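Local atomic coordinates of Isomerase/lactonizing enzyme (Agrobacterium fabrum str. C58, PDB entry 2NQL), a protein that belongs to the mandelate racemase/muconate lactonizing enzyme family of the enolase superfamily and carries a sodium ion in its TIM-barrel-like domain. Residues F238-V243 with I285-M290; E266-H271 with R275-R280; H340-S345 with G363-P368; S345-N350 with G356-R361. All blocks are in the same frame, centred on the assembly; numbering follows the deposited sequence. Where two conformers were deposited one is given.

How the contacts relate
All four contacts lie in the TIM-barrel-like domain. Contacts 1, 3 and 4 are buried, whereas contact 2 is partly buried and borders the second subunit. Contacts 1 and 2 touch each other, with centres about 11 Å apart, and share the sodium ion and its two waters; their chemistry is largely polar, with packing by Phe238, Ile285 and Trp268. Contacts 3 and 4, with centres about 7 Å apart, share Ser345 and helix 344-347 and depend on adjacent strands 364-366 and 359-361; here aromatic rings dominate. Contact 4 is nested within the loop closed by contact 3, as contact 2 is within the loop closed by contact 1.

Contact 1 of 4, residues F238-V243 with I285-M290; sequences FAEAPV and IVQPEM. With NA (sodium ion), chain G.
Gln287 meets Glu240 and Phe238 on the inner side of the barrel of this enolase-superfamily domain, where strands 239-240 and 285-286 are separated by strand 262-264. Because that strand intervenes, the two segments communicate through side chains, and Ala263 packs against Phe238, Ile285 and Gln287 between them.

The hydrogen bond runs from Gln287 NE2 to Glu240 OE1, 3.0 Å long with an angle of 150° at the hydrogen. The amide reaches OE1 from above the carboxylate plane, 72° out of it, and the two flat groups stand almost perpendicular. Lys184 forms a salt bridge to the same oxygen, so OE1 is gripped by an amide and an ammonium group.

Metal binding occupies the other carboxylate oxygen. Glu240 OE2 lies 2.3 Å from the sodium ion, and its extended chain, with CG anti to the backbone N (chi1 158°), carries the carboxylate inward to that position. Glu266 is the second protein ligand and two waters also bind the metal. One of those waters donates a 2.6 Å hydrogen bond to Gln287 OE1, making this amide a second-shell residue tied both to a ligand carboxylate and to a ligand water.

Van der Waals packing backs the amide. The Phe238 ring stands nearly perpendicular to the Gln287 amide, with CE1 3.4 Å from NE2. At another part of the ring the contact is apolar: the end of the Ile285 chain crosses the phenylalanine at about a right angle, bringing its CD1 within 3.6 Å of Phe238 CD2.

Contact 2 of 4, residues E266-H271 with R275-R280; sequences EEWRTH and RARIER. With NA (sodium ion), chain G.
His271 and Arg275 meet twice, one turn apart at the start of helix 271-278. The backbone bond from Arg275 N to His271 O is 2.8 Å long. Beside it, Arg275 NE donates to His271 ND1 over 3.0 Å, entering almost exactly in the imidazole plane. This bond requires ND1 to act as the acceptor. His271 has CG between its backbone N and carbonyl carbon (chi1 67°), which brings ND1 round to Arg275 NE, one turn on, while the arginine chain runs extended from CG to NE. The guanidinium is turned 86° from the ring and presents its NE edge, with CG of Arg275 resting 3.2 Å from His271 O.

Arg277 takes a different shape. Its chain bends at chi2 (90°), laying CD 3.7 Å from Trp268 NE1 as the two side chains slide past each other in opposite directions. NE1 sits over one face of the guanidinium near its rim, the two planes well inclined. The guanidinium is anchored by carbonyl oxygens: NH1 bonds to Asp273 O and NH2 to Thr245 O.

Upstream, Glu266 OE1 binds the sodium ion, and the backbone N of Glu266 donates to a metal-bound water. Thr270 is the N-cap of the helix. The segments belong to a beta-alpha unit of the barrel, whose loop after strand 262-264 carries a metal ligand before entering helix 271-278.

Contact 3 of 4, residues H340-S345 with G363-P368; sequences HEFQHS and GRYHLP. With SO4 (sulfate ion), chain C.
Tyr365 drives its hydroxyl into the backbone of strand 340-342, and hydrogen bonding fixes the ring there. Its OH donates to Glu341 O over 2.6 Å, lying in the carbonyl plane on a lone pair. The same oxygen accepts a second bond from His340 ND1, 2.9 Å long, with the oxygen close to the imidazole plane. Two donors therefore grip one buried carbonyl. His340 NE2 is held in turn by Ser327, so both imidazole nitrogens have partners. A water donates to Tyr365 OH at 3.0 Å while accepting from Gln343 N, linking the hydroxyl to Gln343, the N-cap residue of helix 344-347.

Aromatic contacts surround this hub. Phe342 directs its edge at the face of Tyr365 in an offset edge-to-face pair, with planes at 88° and Phe342 CD1 4.0 Å from Tyr365 CZ. His340 meets the tyrosine ring obliquely, its ND1 3.6 Å from Tyr365 CE2. Both His340 and Phe342 have CG anti to the backbone N, which places their rings along the flanks of the tyrosine and completes an aromatic cluster.

Outside the cluster, the Arg364 guanidinium holds a sulfate ion, probably from the crystallisation liquor, edge-on: NH2 lies 2.8 Å from sulfate O3 and NH1 2.9 Å from O2. NH2 also bonds to Ser152 OG.

Strands 340-342 and 364-366 run at 92° to each other and both pair with strand 152-158, the first in parallel and the second antiparallel. Helix 322-331 packs on His340 and Tyr365, while strand 359-361 adjoins the cluster through Cys360.

Contact 4 of 4, residues S345-N350 with G356-R361; sequences SIFEPN and GDMDCR
Phe347 of helix 344-347 presses its ring onto the loop and strand of 356-361, a helix-on-strand packing contact in the barrel domain. Strand 359-361 forms an antiparallel hairpin with strand 364-366. With CG anti to the backbone N (chi1 -172°), the phenylalanine is directed at the strand, so that its outer atoms, CE1, CZ and CE2, do the touching.

Just after an inverse gamma turn centred on Asp357, the side chain of Met358 crosses the ring obliquely, its CG 4.0 Å from Phe347 CE1. The methionine chain bends at chi3 (59°), keeping the methyl CE beside the same ring atom. Met358 O lies 3.6 Å from Phe347 CZ. Met358 packs further on Ala325 and Leu328 of helix 322-331, which meets Phe347 through Leu324.

Asp359 follows with its backbone, as CA abuts the ring edge 3.7 Å from Phe347 CZ. In its carboxylate, OD1 forms a salt bridge with Arg351 and receives a weak bond from Cys360 N. Cys360 then lies over one face of the phenylalanine, its CB 4.4 Å from CE2.

Arg361 closes the segment with a salt bridge in which its NH1 meets Asp359 OD2 at 2.8 Å, on the anti side, somewhat out of the carboxylate plane, with OD2 close to the guanidinium plane.

Contact 1 of 4, residues F238-V243 with I285-M290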
# COMPACT_ATOMS: atom_id res chain seq x y z
N PHE A 238 -19.01 -1.71 -21.04
CA PHE A 238 -18.78 -2.17 -19.67
C PHE A 238 -19.06 -1.05 -18.68
O PHE A 238 -19.10 0.14 -19.05
CB PHE A 238 -17.38 -2.78 -19.50
CG PHE A 238 -16.23 -1.85 -19.85
CD1 PHE A 238 -15.78 -0.89 -18.93
CD2 PHE A 238 -15.57 -1.96 -21.07
CE1 PHE A 238 -14.69 -0.04 -19.23
CE2 PHE A 238 -14.49 -1.12 -21.39
CZ PHE A 238 -14.06 -0.15 -20.47
N ALA A 239 -19.26 -1.43 -17.42
CA ALA A 239 -19.35 -0.48 -16.31
C ALA A 239 -18.08 -0.66 -15.49
O ALA A 239 -17.81 -1.74 -14.98
CB ALA A 239 -20.60 -0.76 -15.46
N GLU A 240 -17.29 0.40 -15.42
CA GLU A 240 -15.98 0.33 -14.77
C GLU A 240 -16.07 0.93 -13.36
O GLU A 240 -16.74 1.94 -13.16
CB GLU A 240 -14.93 1.04 -15.63
CG GLU A 240 -13.70 1.50 -14.88
CD GLU A 240 -12.75 2.29 -15.76
OE1 GLU A 240 -12.84 2.22 -16.99
OE2 GLU A 240 -11.83 2.96 -15.21
N ALA A 241 -15.39 0.29 -12.39
CA ALA A 241 -15.22 0.84 -11.02
C ALA A 241 -16.56 1.28 -10.40
O ALA A 241 -16.76 2.47 -10.09
CB ALA A 241 -14.19 2.00 -11.01
N PRO A 242 -17.52 0.34 -10.29
CA PRO A 242 -18.85 0.70 -9.79
C PRO A 242 -18.88 1.14 -8.32
O PRO A 242 -19.74 1.93 -7.92
CB PRO A 242 -19.64 -0.59 -9.98
CG PRO A 242 -18.65 -1.67 -9.95
CD PRO A 242 -17.43 -1.10 -10.61
N VAL A 243 -17.97 0.60 -7.51
CA VAL A 243 -17.93 0.88 -6.06
C VAL A 243 -16.49 1.15 -5.62
O VAL A 243 -15.57 1.02 -6.42
CB VAL A 243 -18.55 -0.26 -5.21
CG1 VAL A 243 -20.02 -0.38 -5.49
CG2 VAL A 243 -17.87 -1.57 -5.48
N ILE A 285 -13.71 -7.88 -17.14
CA ILE A 285 -12.54 -7.22 -17.72
C ILE A 285 -11.63 -6.77 -16.58
O ILE A 285 -12.10 -6.19 -15.61
CB ILE A 285 -12.96 -5.97 -18.55
CG1 ILE A 285 -13.78 -6.38 -19.78
CG2 ILE A 285 -11.74 -5.14 -19.01
CD1 ILE A 285 -14.80 -5.34 -20.17
N VAL A 286 -10.34 -7.04 -16.72
CA VAL A 286 -9.34 -6.35 -15.91
C VAL A 286 -8.57 -5.27 -16.66
O VAL A 286 -8.27 -5.39 -17.85
CB VAL A 286 -8.40 -7.29 -15.14
CG1 VAL A 286 -9.20 -8.14 -14.15
CG2 VAL A 286 -7.57 -8.17 -16.08
N GLN A 287 -8.24 -4.22 -15.91
CA GLN A 287 -7.74 -2.96 -16.49
C GLN A 287 -6.43 -2.52 -15.85
O GLN A 287 -6.40 -1.42 -15.26
CB GLN A 287 -8.79 -1.84 -16.32
CG GLN A 287 -10.15 -2.16 -16.97
CD GLN A 287 -11.19 -1.15 -16.61
OE1 GLN A 287 -11.51 -0.97 -15.44
NE2 GLN A 287 -11.71 -0.44 -17.61
N PRO A 288 -5.37 -3.35 -15.97
CA PRO A 288 -4.14 -3.02 -15.26
C PRO A 288 -3.53 -1.70 -15.75
O PRO A 288 -3.63 -1.34 -16.92
CB PRO A 288 -3.21 -4.19 -15.60
CG PRO A 288 -3.75 -4.78 -16.87
CD PRO A 288 -5.23 -4.61 -16.74
N GLU A 289 -2.92 -0.98 -14.81
CA GLU A 289 -2.15 0.20 -15.10
C GLU A 289 -0.66 -0.07 -14.90
O GLU A 289 -0.18 -0.25 -13.77
CB GLU A 289 -2.64 1.37 -14.22
CG GLU A 289 -1.76 2.66 -14.30
CD GLU A 289 -1.40 3.06 -15.74
OE1 GLU A 289 -2.33 3.37 -16.52
OE2 GLU A 289 -0.19 3.06 -16.09
N MET A 290 0.06 -0.07 -16.02
CA MET A 290 1.47 -0.45 -16.02
C MET A 290 2.31 0.44 -15.09
O MET A 290 3.26 -0.04 -14.45
CB MET A 290 2.03 -0.35 -17.44
CG MET A 290 3.52 -0.58 -17.55
SD MET A 290 4.10 -2.19 -16.94
CE MET A 290 3.46 -3.30 -18.19
NA NA G . -9.69 2.29 -15.48
O HOH W 1 -10.16 0.16 -13.55
O HOH W 2 -9.14 2.02 -17.77

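Contact 2 of 4, residues E266-H271 with R275-R280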
# COMPACT_ATOMS: atom_id res chain seq x y z
N GLU A 266 -7.46 -0.86 -12.34
CA GLU A 266 -6.44 0.17 -12.60
C GLU A 266 -5.63 0.50 -11.34
O GLU A 266 -4.44 0.81 -11.42
CB GLU A 266 -7.05 1.44 -13.19
CG GLU A 266 -7.83 2.28 -12.18
CD GLU A 266 -8.35 3.54 -12.78
OE1 GLU A 266 -9.16 3.41 -13.72
OE2 GLU A 266 -7.94 4.64 -12.35
N GLU A 267 -6.28 0.37 -10.18
CA GLU A 267 -5.64 0.79 -8.93
C GLU A 267 -5.04 -0.40 -8.16
O GLU A 267 -4.52 -0.24 -7.07
CB GLU A 267 -6.66 1.55 -8.08
CG GLU A 267 -7.72 0.65 -7.43
CD GLU A 267 -8.98 0.43 -8.27
OE1 GLU A 267 -8.89 0.29 -9.50
OE2 GLU A 267 -10.10 0.40 -7.70
N TRP A 268 -5.11 -1.59 -8.76
CA TRP A 268 -4.39 -2.76 -8.22
C TRP A 268 -2.88 -2.59 -8.34
O TRP A 268 -2.41 -1.67 -9.02
CB TRP A 268 -4.81 -4.03 -8.94
CG TRP A 268 -6.23 -4.40 -8.73
CD1 TRP A 268 -7.11 -3.90 -7.82
CD2 TRP A 268 -6.94 -5.38 -9.48
NE1 TRP A 268 -8.33 -4.51 -7.96
CE2 TRP A 268 -8.26 -5.42 -8.97
CE3 TRP A 268 -6.60 -6.21 -10.56
CZ2 TRP A 268 -9.24 -6.27 -9.50
CZ3 TRP A 268 -7.59 -7.06 -11.08
CH2 TRP A 268 -8.88 -7.09 -10.54
N ARG A 269 -2.13 -3.48 -7.70
CA ARG A 269 -0.68 -3.50 -7.89
C ARG A 269 -0.15 -4.87 -8.36
O ARG A 269 0.81 -4.92 -9.10
CB ARG A 269 0.05 -3.05 -6.61
CG ARG A 269 -0.26 -1.61 -6.14
CD ARG A 269 0.21 -0.57 -7.14
NE ARG A 269 0.19 0.79 -6.59
CZ ARG A 269 -0.88 1.58 -6.59
NH1 ARG A 269 -2.04 1.18 -7.12
NH2 ARG A 269 -0.79 2.78 -6.05
N THR A 270 -0.74 -5.97 -7.89
CA THR A 270 -0.20 -7.31 -8.20
C THR A 270 -1.35 -8.29 -8.45
O THR A 270 -2.51 -7.99 -8.18
CB THR A 270 0.64 -7.88 -7.03
OG1 THR A 270 -0.26 -8.19 -5.97
CG2 THR A 270 1.75 -6.87 -6.55
N HIS A 271 -1.01 -9.48 -8.93
CA HIS A 271 -2.00 -10.53 -9.11
C HIS A 271 -2.71 -10.89 -7.80
O HIS A 271 -3.85 -11.36 -7.83
CB HIS A 271 -1.34 -11.76 -9.72
CG HIS A 271 -0.36 -12.42 -8.80
ND1 HIS A 271 -0.71 -13.48 -7.98
CD2 HIS A 271 0.94 -12.15 -8.53
CE1 HIS A 271 0.34 -13.85 -7.27
NE2 HIS A 271 1.35 -13.06 -7.59
N ARG A 275 -6.61 -11.70 -7.41
CA ARG A 275 -7.11 -12.91 -6.72
C ARG A 275 -8.19 -12.64 -5.69
O ARG A 275 -9.19 -13.35 -5.64
CB ARG A 275 -5.97 -13.70 -6.07
CG ARG A 275 -4.97 -14.25 -7.03
CD ARG A 275 -3.90 -15.13 -6.38
NE ARG A 275 -2.85 -15.45 -7.34
CZ ARG A 275 -2.92 -16.39 -8.28
NH1 ARG A 275 -4.00 -17.16 -8.40
NH2 ARG A 275 -1.90 -16.57 -9.11
N ALA A 276 -8.00 -11.60 -4.88
CA ALA A 276 -9.00 -11.19 -3.89
C ALA A 276 -10.36 -10.83 -4.49
O ALA A 276 -11.40 -11.06 -3.85
CB ALA A 276 -8.46 -10.04 -3.04
N ARG A 277 -10.38 -10.32 -5.72
CA ARG A 277 -11.66 -9.96 -6.36
C ARG A 277 -12.28 -11.10 -7.15
O ARG A 277 -13.48 -11.32 -7.06
CB ARG A 277 -11.54 -8.70 -7.24
CG ARG A 277 -11.65 -7.40 -6.47
CD ARG A 277 -10.29 -6.95 -6.02
NE ARG A 277 -10.29 -5.81 -5.13
CZ ARG A 277 -9.27 -5.49 -4.35
NH1 ARG A 277 -8.16 -6.24 -4.36
NH2 ARG A 277 -9.34 -4.42 -3.56
N ILE A 278 -11.48 -11.82 -7.93
CA ILE A 278 -12.06 -12.80 -8.84
C ILE A 278 -12.50 -14.08 -8.11
O ILE A 278 -13.37 -14.79 -8.59
CB ILE A 278 -11.16 -13.09 -10.07
CG1 ILE A 278 -9.91 -13.89 -9.67
CG2 ILE A 278 -10.81 -11.75 -10.79
CD1 ILE A 278 -9.13 -14.45 -10.84
N GLU A 279 -11.92 -14.32 -6.93
CA GLU A 279 -12.35 -15.42 -6.05
C GLU A 279 -13.76 -15.22 -5.47
O GLU A 279 -14.41 -16.18 -5.06
CB GLU A 279 -11.29 -15.71 -4.97
CG GLU A 279 -10.02 -16.43 -5.52
CD GLU A 279 -8.76 -16.33 -4.62
OE1 GLU A 279 -8.79 -15.71 -3.53
OE2 GLU A 279 -7.71 -16.89 -5.03
N ARG A 280 -14.25 -13.97 -5.49
CA ARG A 280 -15.56 -13.61 -4.97
C ARG A 280 -16.55 -12.99 -5.98
O ARG A 280 -17.75 -13.15 -5.82
CB ARG A 280 -15.40 -12.65 -3.79
CG ARG A 280 -14.85 -13.29 -2.52
CD ARG A 280 -14.66 -12.25 -1.42
NE ARG A 280 -15.94 -11.68 -0.97
CZ ARG A 280 -16.08 -10.87 0.08
NH1 ARG A 280 -15.01 -10.52 0.81
NH2 ARG A 280 -17.28 -10.42 0.41
NA NA G . -9.69 2.29 -15.48
O HOH W 1 -10.16 0.16 -13.55
O HOH W 2 -9.14 2.02 -17.77

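Contact 3 of 4, residues H340-S345 with G363-P368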
# COMPACT_ATOMS: atom_id res chain seq x y z
N HIS A 340 -6.90 -1.47 -25.56
CA HIS A 340 -6.10 -0.65 -24.63
C HIS A 340 -6.65 0.78 -24.59
O HIS A 340 -7.04 1.36 -25.62
CB HIS A 340 -4.64 -0.69 -25.08
CG HIS A 340 -3.63 -0.32 -24.02
ND1 HIS A 340 -3.56 0.94 -23.46
CD2 HIS A 340 -2.61 -1.04 -23.48
CE1 HIS A 340 -2.55 0.98 -22.60
NE2 HIS A 340 -1.96 -0.21 -22.59
N GLU A 341 -6.72 1.34 -23.39
CA GLU A 341 -7.09 2.75 -23.25
C GLU A 341 -6.12 3.68 -24.00
O GLU A 341 -4.90 3.45 -24.00
CB GLU A 341 -7.22 3.13 -21.78
CG GLU A 341 -7.87 4.49 -21.54
CD GLU A 341 -8.19 4.74 -20.08
OE1 GLU A 341 -7.71 3.98 -19.23
OE2 GLU A 341 -8.91 5.69 -19.77
N PHE A 342 -6.70 4.68 -24.66
CA PHE A 342 -5.95 5.71 -25.36
C PHE A 342 -6.38 7.10 -24.89
O PHE A 342 -7.53 7.53 -25.07
CB PHE A 342 -6.12 5.54 -26.89
CG PHE A 342 -5.52 6.65 -27.73
CD1 PHE A 342 -4.14 6.95 -27.67
CD2 PHE A 342 -6.32 7.37 -28.62
CE1 PHE A 342 -3.59 7.96 -28.48
CE2 PHE A 342 -5.75 8.38 -29.44
CZ PHE A 342 -4.40 8.68 -29.36
N GLN A 343 -5.45 7.79 -24.24
CA GLN A 343 -5.65 9.15 -23.77
C GLN A 343 -5.06 10.09 -24.79
O GLN A 343 -3.90 10.51 -24.66
CB GLN A 343 -4.95 9.35 -22.42
CG GLN A 343 -5.52 8.52 -21.29
CD GLN A 343 -6.52 9.30 -20.47
OE1 GLN A 343 -7.73 9.07 -20.55
NE2 GLN A 343 -6.02 10.25 -19.67
N HIS A 344 -5.84 10.42 -25.81
CA HIS A 344 -5.37 11.22 -26.93
C HIS A 344 -4.70 12.53 -26.51
O HIS A 344 -3.66 12.90 -27.04
CB HIS A 344 -6.54 11.45 -27.89
CG HIS A 344 -7.75 12.05 -27.25
ND1 HIS A 344 -8.01 13.41 -27.26
CD2 HIS A 344 -8.75 11.49 -26.54
CE1 HIS A 344 -9.14 13.65 -26.62
NE2 HIS A 344 -9.61 12.50 -26.17
N SER A 345 -5.28 13.18 -25.50
CA SER A 345 -4.87 14.50 -25.03
C SER A 345 -3.52 14.46 -24.33
O SER A 345 -2.88 15.49 -24.20
CB SER A 345 -5.88 14.97 -23.99
OG SER A 345 -7.18 15.05 -24.53
N GLY A 363 -7.81 4.03 -34.58
CA GLY A 363 -8.30 3.07 -33.63
C GLY A 363 -7.34 1.98 -33.20
O GLY A 363 -7.79 0.99 -32.61
N ARG A 364 -6.04 2.12 -33.50
CA ARG A 364 -5.06 1.07 -33.13
C ARG A 364 -3.73 1.65 -32.63
O ARG A 364 -3.17 2.56 -33.24
CB ARG A 364 -4.75 0.10 -34.27
CG ARG A 364 -5.92 -0.67 -34.85
CD ARG A 364 -5.51 -1.55 -36.00
NE ARG A 364 -4.73 -2.72 -35.61
CZ ARG A 364 -5.21 -3.81 -35.01
NH1 ARG A 364 -6.50 -3.93 -34.70
NH2 ARG A 364 -4.38 -4.80 -34.73
N TYR A 365 -3.20 1.06 -31.56
CA TYR A 365 -1.81 1.30 -31.17
C TYR A 365 -0.89 0.57 -32.13
O TYR A 365 -1.18 -0.56 -32.52
CB TYR A 365 -1.55 0.75 -29.77
CG TYR A 365 -1.94 1.69 -28.67
CD1 TYR A 365 -1.15 2.81 -28.37
CD2 TYR A 365 -3.07 1.45 -27.89
CE1 TYR A 365 -1.47 3.67 -27.32
CE2 TYR A 365 -3.40 2.29 -26.83
CZ TYR A 365 -2.58 3.41 -26.56
OH TYR A 365 -2.89 4.25 -25.53
N HIS A 366 0.19 1.25 -32.48
CA HIS A 366 1.33 0.67 -33.19
C HIS A 366 2.58 0.68 -32.33
O HIS A 366 3.08 1.75 -31.92
CB HIS A 366 1.60 1.47 -34.47
CG HIS A 366 0.47 1.40 -35.45
ND1 HIS A 366 0.51 0.58 -36.56
CD2 HIS A 366 -0.75 1.98 -35.45
CE1 HIS A 366 -0.62 0.70 -37.23
NE2 HIS A 366 -1.41 1.54 -36.57
N LEU A 367 3.11 -0.51 -32.08
CA LEU A 367 4.18 -0.67 -31.08
C LEU A 367 5.52 -0.22 -31.64
O LEU A 367 5.74 -0.32 -32.85
CB LEU A 367 4.27 -2.14 -30.64
CG LEU A 367 3.31 -2.42 -29.47
CD1 LEU A 367 1.82 -2.43 -29.82
CD2 LEU A 367 3.70 -3.66 -28.77
N PRO A 368 6.45 0.22 -30.77
CA PRO A 368 7.76 0.63 -31.25
C PRO A 368 8.56 -0.59 -31.70
O PRO A 368 8.19 -1.73 -31.37
CB PRO A 368 8.40 1.29 -30.01
CG PRO A 368 7.75 0.63 -28.88
CD PRO A 368 6.35 0.34 -29.30
S SO4 C . -6.88 -7.28 -33.23
O1 SO4 C . -7.39 -7.80 -31.94
O2 SO4 C . -7.84 -6.31 -33.77
O3 SO4 C . -5.60 -6.62 -33.00
O4 SO4 C . -6.69 -8.37 -34.19
O HOH W 3 -2.64 6.92 -24.18

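Contact 4 of 4, residues S345-N350 with G356-R361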
# COMPACT_ATOMS: atom_id res chain seq x y z
N SER A 345 -5.28 13.18 -25.50
CA SER A 345 -4.87 14.50 -25.03
C SER A 345 -3.52 14.46 -24.33
O SER A 345 -2.88 15.49 -24.20
CB SER A 345 -5.88 14.97 -23.99
OG SER A 345 -7.18 15.05 -24.53
N ILE A 346 -3.13 13.28 -23.85
CA ILE A 346 -1.85 13.11 -23.17
C ILE A 346 -0.81 12.62 -24.18
O ILE A 346 0.32 13.13 -24.25
CB ILE A 346 -1.98 12.06 -22.00
CG1 ILE A 346 -3.03 12.49 -20.97
CG2 ILE A 346 -0.60 11.81 -21.33
CD1 ILE A 346 -2.74 13.84 -20.28
N PHE A 347 -1.20 11.61 -24.96
CA PHE A 347 -0.34 10.94 -25.92
C PHE A 347 0.21 11.89 -26.98
O PHE A 347 1.41 11.90 -27.24
CB PHE A 347 -1.10 9.78 -26.57
CG PHE A 347 -0.25 8.88 -27.45
CD1 PHE A 347 0.29 7.70 -26.94
CD2 PHE A 347 0.01 9.21 -28.79
CE1 PHE A 347 1.07 6.86 -27.73
CE2 PHE A 347 0.80 8.37 -29.60
CZ PHE A 347 1.32 7.19 -29.08
N GLU A 348 -0.68 12.67 -27.60
CA GLU A 348 -0.27 13.57 -28.69
C GLU A 348 0.84 14.56 -28.32
O GLU A 348 1.91 14.52 -28.95
CB GLU A 348 -1.49 14.18 -29.43
CG GLU A 348 -2.32 13.09 -30.13
CD GLU A 348 -3.61 13.59 -30.79
OE1 GLU A 348 -4.31 14.48 -30.24
OE2 GLU A 348 -3.92 13.06 -31.88
N PRO A 349 0.65 15.40 -27.27
CA PRO A 349 1.74 16.29 -26.83
C PRO A 349 3.05 15.64 -26.40
O PRO A 349 4.10 16.27 -26.56
CB PRO A 349 1.14 17.03 -25.63
CG PRO A 349 -0.29 16.88 -25.74
CD PRO A 349 -0.55 15.58 -26.43
N ASN A 350 3.03 14.42 -25.86
CA ASN A 350 4.27 13.80 -25.42
C ASN A 350 5.10 13.03 -26.49
O ASN A 350 6.13 12.46 -26.18
CB ASN A 350 4.04 13.04 -24.10
CG ASN A 350 3.38 13.92 -23.00
OD1 ASN A 350 3.17 15.14 -23.17
ND2 ASN A 350 3.01 13.30 -21.89
N GLY A 356 11.62 7.13 -30.48
CA GLY A 356 10.99 5.82 -30.67
C GLY A 356 9.62 5.87 -31.32
O GLY A 356 8.79 6.70 -30.97
N ASP A 357 9.37 4.94 -32.24
CA ASP A 357 8.13 4.89 -33.01
C ASP A 357 6.94 4.21 -32.29
O ASP A 357 6.41 3.19 -32.73
CB ASP A 357 8.40 4.23 -34.38
CG ASP A 357 8.85 2.75 -34.27
OD1 ASP A 357 9.65 2.39 -33.37
OD2 ASP A 357 8.39 1.94 -35.11
N MET A 358 6.46 4.81 -31.21
CA MET A 358 5.20 4.38 -30.62
C MET A 358 4.09 5.28 -31.20
O MET A 358 4.20 6.50 -31.14
CB MET A 358 5.27 4.56 -29.09
CG MET A 358 3.97 4.23 -28.40
SD MET A 358 4.09 4.10 -26.59
CE MET A 358 4.68 5.73 -26.13
N ASP A 359 3.03 4.68 -31.75
CA ASP A 359 1.96 5.49 -32.33
C ASP A 359 0.58 4.95 -31.98
O ASP A 359 0.44 3.80 -31.57
CB ASP A 359 2.13 5.64 -33.87
CG ASP A 359 1.40 6.87 -34.43
OD1 ASP A 359 0.97 7.77 -33.65
OD2 ASP A 359 1.26 6.94 -35.67
N CYS A 360 -0.43 5.81 -32.14
CA CYS A 360 -1.80 5.35 -32.13
C CYS A 360 -2.56 6.11 -33.22
O CYS A 360 -2.54 7.34 -33.22
CB CYS A 360 -2.42 5.64 -30.76
SG CYS A 360 -4.06 4.93 -30.54
N ARG A 361 -3.15 5.38 -34.16
CA ARG A 361 -3.95 6.00 -35.22
C ARG A 361 -5.02 5.04 -35.74
O ARG A 361 -4.86 3.82 -35.66
CB ARG A 361 -3.06 6.55 -36.35
CG ARG A 361 -2.16 5.55 -36.99
CD ARG A 361 -1.10 6.17 -37.95
NE ARG A 361 -0.52 5.07 -38.71
CZ ARG A 361 0.61 4.41 -38.42
NH1 ARG A 361 1.39 4.77 -37.40
NH2 ARG A 361 0.98 3.41 -39.20